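Long-range contact in secreted effector protein SifA (Salmonella typhimurium, PDB 3CXB), which is secreted into host cells, interacts with host PLEKHM2 and is required for endosomal tubulation and the formation of Salmonella-induced filaments: residues M53-L65 with F119-D133. Numbering follows the deposited sequence.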
loop_
_atom_site.group_PDB
_atom_site.type_symbol
_atom_site.label_atom_id
_atom_site.label_comp_id
_atom_site.label_asym_id
_atom_site.label_seq_id
_atom_site.Cartn_x
_atom_site.Cartn_y
_atom_site.Cartn_z
ATOM N N MET A 53 -3.140 0.091 17.012
ATOM C CA MET A 53 -4.375 0.187 16.264
ATOM C C MET A 53 -5.542 0.839 16.931
ATOM O O MET A 53 -6.269 1.595 16.298
ATOM C CB MET A 53 -4.818 -1.195 15.795
ATOM C CG MET A 53 -6.145 -1.183 15.059
ATOM S SD MET A 53 -6.654 -2.839 14.623
ATOM C CE MET A 53 -8.312 -2.850 15.174
ATOM N N LEU A 54 -5.734 0.566 18.206
ATOM C CA LEU A 54 -6.896 1.122 18.862
ATOM C C LEU A 54 -6.646 1.828 20.155
ATOM O O LEU A 54 -7.526 2.533 20.627
ATOM C CB LEU A 54 -7.918 0.022 19.124
ATOM C CG LEU A 54 -8.353 -0.827 17.937
ATOM C CD1 LEU A 54 -8.705 -2.216 18.433
ATOM C CD2 LEU A 54 -9.531 -0.166 17.238
ATOM N N PHE A 55 -5.472 1.662 20.746
ATOM C CA PHE A 55 -5.260 2.308 22.034
ATOM C C PHE A 55 -4.022 3.162 22.155
ATOM O O PHE A 55 -3.401 3.189 23.211
ATOM C CB PHE A 55 -5.269 1.256 23.152
ATOM C CG PHE A 55 -6.316 0.181 22.970
ATOM C CD1 PHE A 55 -6.010 -1.000 22.288
ATOM C CD2 PHE A 55 -7.610 0.353 23.450
ATOM C CE1 PHE A 55 -6.981 -1.996 22.085
ATOM C CE2 PHE A 55 -8.586 -0.632 23.253
ATOM C CZ PHE A 55 -8.268 -1.810 22.569
ATOM N N ALA A 56 -3.663 3.862 21.084
ATOM C CA ALA A 56 -2.493 4.739 21.109
ATOM C C ALA A 56 -2.947 6.183 21.201
ATOM O O ALA A 56 -4.136 6.451 21.346
ATOM C CB ALA A 56 -1.652 4.548 19.871
ATOM N N GLU A 57 -2.002 7.112 21.101
ATOM C CA GLU A 57 -2.332 8.532 21.206
ATOM C C GLU A 57 -3.287 8.960 20.102
ATOM O O GLU A 57 -4.037 9.929 20.251
ATOM C CB GLU A 57 -1.065 9.394 21.171
ATOM C CG GLU A 57 -1.258 10.779 21.806
ATOM C CD GLU A 57 -0.031 11.675 21.706
ATOM O OE1 GLU A 57 -0.007 12.725 22.382
ATOM O OE2 GLU A 57 0.906 11.338 20.951
ATOM N N ARG A 58 -3.254 8.236 18.992
ATOM C CA ARG A 58 -4.143 8.541 17.890
ATOM C C ARG A 58 -4.387 7.356 16.973
ATOM O O ARG A 58 -3.644 6.382 16.969
ATOM C CB ARG A 58 -3.630 9.749 17.090
ATOM C CG ARG A 58 -2.341 9.582 16.319
ATOM C CD ARG A 58 -1.969 10.932 15.729
ATOM N NE ARG A 58 -0.866 10.845 14.781
ATOM C CZ ARG A 58 -0.362 11.891 14.137
ATOM N NH1 ARG A 58 0.645 11.731 13.286
ATOM N NH2 ARG A 58 -0.870 13.099 14.348
ATOM N N ALA A 59 -5.469 7.450 16.214
ATOM C CA ALA A 59 -5.858 6.402 15.298
ATOM C C ALA A 59 -4.904 6.298 14.119
ATOM O O ALA A 59 -4.330 7.286 13.664
ATOM C CB ALA A 59 -7.267 6.657 14.804
ATOM N N PRO A 60 -4.744 5.088 13.594
ATOM C CA PRO A 60 -3.862 4.843 12.458
ATOM C C PRO A 60 -4.479 5.322 11.153
ATOM O O PRO A 60 -5.685 5.562 11.066
ATOM C CB PRO A 60 -3.731 3.336 12.458
ATOM C CG PRO A 60 -5.171 2.918 12.830
ATOM C CD PRO A 60 -5.473 3.867 13.984
ATOM N N THR A 61 -3.632 5.441 10.143
ATOM C CA THR A 61 -4.057 5.843 8.818
ATOM C C THR A 61 -4.846 4.659 8.301
ATOM O O THR A 61 -4.724 3.557 8.847
ATOM C CB THR A 61 -2.837 6.057 7.928
ATOM O OG1 THR A 61 -2.039 7.101 8.500
ATOM C CG2 THR A 61 -3.255 6.456 6.504
ATOM N N ARG A 62 -5.666 4.839 7.278
ATOM C CA ARG A 62 -6.378 3.664 6.804
ATOM C C ARG A 62 -5.361 2.663 6.237
ATOM O O ARG A 62 -5.454 1.457 6.491
ATOM C CB ARG A 62 -7.435 4.016 5.749
ATOM C CG ARG A 62 -6.925 4.460 4.406
ATOM C CD ARG A 62 -8.034 4.332 3.368
ATOM N NE ARG A 62 -9.086 5.331 3.536
ATOM C CZ ARG A 62 -10.335 5.195 3.096
ATOM N NH1 ARG A 62 -10.709 4.089 2.462
ATOM N NH2 ARG A 62 -11.210 6.179 3.284
ATOM N N GLU A 63 -4.371 3.151 5.497
ATOM C CA GLU A 63 -3.405 2.230 4.942
ATOM C C GLU A 63 -2.758 1.453 6.075
ATOM O O GLU A 63 -2.704 0.225 6.037
ATOM C CB GLU A 63 -2.362 2.972 4.121
ATOM C CG GLU A 63 -1.295 2.089 3.464
ATOM C CD GLU A 63 -1.833 1.132 2.385
ATOM O OE1 GLU A 63 -1.135 0.938 1.360
ATOM O OE2 GLU A 63 -2.936 0.555 2.564
ATOM N N ARG A 64 -2.304 2.157 7.108
ATOM C CA ARG A 64 -1.661 1.492 8.248
ATOM C C ARG A 64 -2.668 0.567 8.950
ATOM O O ARG A 64 -2.296 -0.452 9.553
ATOM C CB ARG A 64 -1.111 2.539 9.213
ATOM C CG ARG A 64 -0.450 1.985 10.464
ATOM C CD ARG A 64 0.693 1.055 10.123
ATOM N NE ARG A 64 1.260 0.433 11.320
ATOM C CZ ARG A 64 1.886 -0.741 11.315
ATOM N NH1 ARG A 64 2.377 -1.241 12.443
ATOM N NH2 ARG A 64 2.009 -1.416 10.176
ATOM N N LEU A 65 -3.945 0.935 8.872
ATOM C CA LEU A 65 -5.007 0.117 9.449
ATOM C C LEU A 65 -4.990 -1.247 8.773
ATOM O O LEU A 65 -4.915 -2.268 9.449
ATOM C CB LEU A 65 -6.386 0.729 9.202
ATOM C CG LEU A 65 -7.423 0.558 10.321
ATOM C CD1 LEU A 65 -8.756 1.001 9.821
ATOM C CD2 LEU A 65 -7.495 -0.844 10.803
ATOM N N PHE A 119 -13.339 5.544 7.420
ATOM C CA PHE A 119 -13.094 4.170 7.782
ATOM C C PHE A 119 -13.318 4.083 9.279
ATOM O O PHE A 119 -13.018 5.030 10.015
ATOM C CB PHE A 119 -11.679 3.765 7.389
ATOM C CG PHE A 119 -10.615 4.669 7.906
ATOM C CD1 PHE A 119 -10.043 4.444 9.150
ATOM C CD2 PHE A 119 -10.126 5.702 7.119
ATOM C CE1 PHE A 119 -8.975 5.233 9.618
ATOM C CE2 PHE A 119 -9.066 6.495 7.576
ATOM C CZ PHE A 119 -8.487 6.249 8.842
ATOM N N SER A 120 -13.881 2.972 9.730
ATOM C CA SER A 120 -14.170 2.802 11.141
ATOM C C SER A 120 -13.692 1.469 11.660
ATOM O O SER A 120 -13.277 0.601 10.894
ATOM C CB SER A 120 -15.670 2.913 11.370
ATOM O OG SER A 120 -16.370 2.112 10.431
ATOM N N CYS A 121 -13.767 1.302 12.971
ATOM C CA CYS A 121 -13.359 0.060 13.582
ATOM C C CYS A 121 -14.195 -0.206 14.815
ATOM O O CYS A 121 -14.393 0.696 15.635
ATOM C CB CYS A 121 -11.885 0.114 13.976
ATOM S SG CYS A 121 -11.281 -1.469 14.633
ATOM N N GLU A 122 -14.686 -1.438 14.942
ATOM C CA GLU A 122 -15.481 -1.856 16.099
ATOM C C GLU A 122 -14.745 -2.950 16.882
ATOM O O GLU A 122 -14.038 -3.777 16.307
ATOM C CB GLU A 122 -16.854 -2.353 15.656
ATOM C CG GLU A 122 -17.735 -1.264 15.085
ATOM C CD GLU A 122 -19.029 -1.802 14.525
ATOM O OE1 GLU A 122 -19.840 -2.372 15.295
ATOM O OE2 GLU A 122 -19.231 -1.654 13.301
ATOM N N VAL A 123 -14.894 -2.937 18.199
ATOM C CA VAL A 123 -14.232 -3.914 19.044
ATOM C C VAL A 123 -15.279 -4.564 19.908
ATOM O O VAL A 123 -15.790 -3.940 20.840
ATOM C CB VAL A 123 -13.204 -3.264 19.975
ATOM C CG1 VAL A 123 -12.626 -4.319 20.900
ATOM C CG2 VAL A 123 -12.097 -2.602 19.165
ATOM N N MET A 124 -15.585 -5.822 19.596
ATOM C CA MET A 124 -16.594 -6.592 20.322
ATOM C C MET A 124 -17.965 -5.994 20.072
ATOM O O MET A 124 -18.893 -6.200 20.848
ATOM C CB MET A 124 -16.302 -6.597 21.831
ATOM C CG MET A 124 -14.937 -7.188 22.234
ATOM S SD MET A 124 -14.585 -8.798 21.477
ATOM C CE MET A 124 -16.045 -9.721 22.037
ATOM N N GLY A 125 -18.077 -5.243 18.980
ATOM C CA GLY A 125 -19.334 -4.616 18.616
ATOM C C GLY A 125 -19.365 -3.148 18.980
ATOM O O GLY A 125 -20.322 -2.466 18.650
ATOM N N ASN A 126 -18.326 -2.657 19.652
ATOM C CA ASN A 126 -18.260 -1.251 20.067
ATOM C C ASN A 126 -17.569 -0.370 19.029
ATOM O O ASN A 126 -16.498 -0.704 18.536
ATOM C CB ASN A 126 -17.520 -1.159 21.391
ATOM C CG ASN A 126 -18.109 -2.075 22.428
ATOM O OD1 ASN A 126 -19.225 -1.852 22.897
ATOM N ND2 ASN A 126 -17.378 -3.134 22.775
ATOM N N LEU A 127 -18.169 0.762 18.693
ATOM C CA LEU A 127 -17.559 1.628 17.692
ATOM C C LEU A 127 -16.391 2.298 18.364
ATOM O O LEU A 127 -16.587 3.024 19.330
ATOM C CB LEU A 127 -18.576 2.653 17.216
ATOM C CG LEU A 127 -18.074 3.837 16.407
ATOM C CD1 LEU A 127 -17.331 3.362 15.184
ATOM C CD2 LEU A 127 -19.260 4.709 16.028
ATOM N N TYR A 128 -15.171 2.045 17.904
ATOM C CA TYR A 128 -14.036 2.679 18.567
ATOM C C TYR A 128 -13.589 3.948 17.886
ATOM O O TYR A 128 -12.934 4.783 18.503
ATOM C CB TYR A 128 -12.844 1.715 18.701
ATOM C CG TYR A 128 -12.588 1.251 20.131
ATOM C CD1 TYR A 128 -11.577 1.828 20.906
ATOM C CD2 TYR A 128 -13.430 0.309 20.736
ATOM C CE1 TYR A 128 -11.425 1.480 22.265
ATOM C CE2 TYR A 128 -13.286 -0.037 22.076
ATOM C CZ TYR A 128 -12.293 0.548 22.838
ATOM O OH TYR A 128 -12.207 0.211 24.168
ATOM N N PHE A 129 -13.901 4.079 16.605
ATOM C CA PHE A 129 -13.549 5.294 15.885
ATOM C C PHE A 129 -14.007 5.342 14.448
ATOM O O PHE A 129 -14.141 4.317 13.785
ATOM C CB PHE A 129 -12.033 5.574 15.941
ATOM C CG PHE A 129 -11.178 4.605 15.177
ATOM C CD1 PHE A 129 -10.203 3.859 15.844
ATOM C CD2 PHE A 129 -11.296 4.466 13.794
ATOM C CE1 PHE A 129 -9.354 2.986 15.152
ATOM C CE2 PHE A 129 -10.453 3.597 13.091
ATOM C CZ PHE A 129 -9.479 2.855 13.778
ATOM N N LEU A 130 -14.268 6.554 13.983
ATOM C CA LEU A 130 -14.651 6.775 12.613
ATOM C C LEU A 130 -13.776 7.957 12.229
ATOM O O LEU A 130 -13.915 9.048 12.776
ATOM C CB LEU A 130 -16.126 7.118 12.520
ATOM C CG LEU A 130 -16.627 7.037 11.074
ATOM C CD1 LEU A 130 -18.131 6.960 11.090
ATOM C CD2 LEU A 130 -16.172 8.254 10.270
ATOM N N MET A 131 -12.836 7.718 11.323
ATOM C CA MET A 131 -11.923 8.762 10.875
ATOM C C MET A 131 -12.287 9.186 9.463
ATOM O O MET A 131 -12.949 8.448 8.721
ATOM C CB MET A 131 -10.476 8.248 10.902
ATOM C CG MET A 131 -9.996 7.788 12.259
ATOM S SD MET A 131 -9.982 9.155 13.426
ATOM C CE MET A 131 -8.572 10.151 12.777
ATOM N N LYS A 132 -11.878 10.383 9.084
ATOM C CA LYS A 132 -12.156 10.837 7.744
ATOM C C LYS A 132 -10.857 11.261 7.117
ATOM O O LYS A 132 -10.241 12.208 7.574
ATOM C CB LYS A 132 -13.123 12.010 7.756
ATOM C CG LYS A 132 -13.156 12.739 6.432
ATOM C CD LYS A 132 -14.387 13.593 6.276
ATOM C CE LYS A 132 -15.626 12.737 6.124
ATOM N NZ LYS A 132 -16.794 13.572 5.667
ATOM N N ASP A 133 -10.417 10.556 6.087
ATOM C CA ASP A 133 -9.178 10.940 5.438
ATOM C C ASP A 133 -9.511 11.538 4.085
ATOM O O ASP A 133 -10.676 11.683 3.734
ATOM C CB ASP A 133 -8.220 9.747 5.337
ATOM C CG ASP A 133 -8.801 8.574 4.579
ATOM O OD1 ASP A 133 -10.039 8.476 4.484
ATOM O OD2 ASP A 133 -8.002 7.737 4.090
HETATM O O HOH W 1 -6.048 7.755 5.954
#
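R62 is a worked example of how one long side chain can serve both an apolar neighbour, F119, and a charged one, D133. Its CB lies over one face of the F119 ring, 3.7 Å from the centroid, in a CH-pi contact. CG and CD lead off the ring and pass D133 OD2, each at 3.5 Å; the bend at chi3 (71°) then swings NE back toward F119 CD2 and onto the carboxylate. There the guanidinium engages D133 in a two-nitrogen, side-on salt bridge: NE donates to OD2 at 2.7 Å, tilted out of the carboxylate plane, and NH2 reaches the syn lone pair of OD1 at 2.8 Å (N-H...O 167°). The two planes are only 15° apart, and the paired bonds fix the rotation of both groups. A water accepts from R62 N and donates to OD2, while NH1 binds the carbonyl of N115.

Farther along, F129 has A59 CB over one face and C121 CB over the other; L54 CD1 meets V123 CG2 at 3.5 Å and CD2 turns to C121 and F129. A classic beta bulge sets Y128 and F129 against C121 of the other strand. The end of helix 42-54, the connecting loop and the first turn of helix 62-75 pack onto the hairpin of strands 118-123 and 126-132, which ends the five-stranded antiparallel sheet; M53 and L65 extend the contact to the next strand, 108-114.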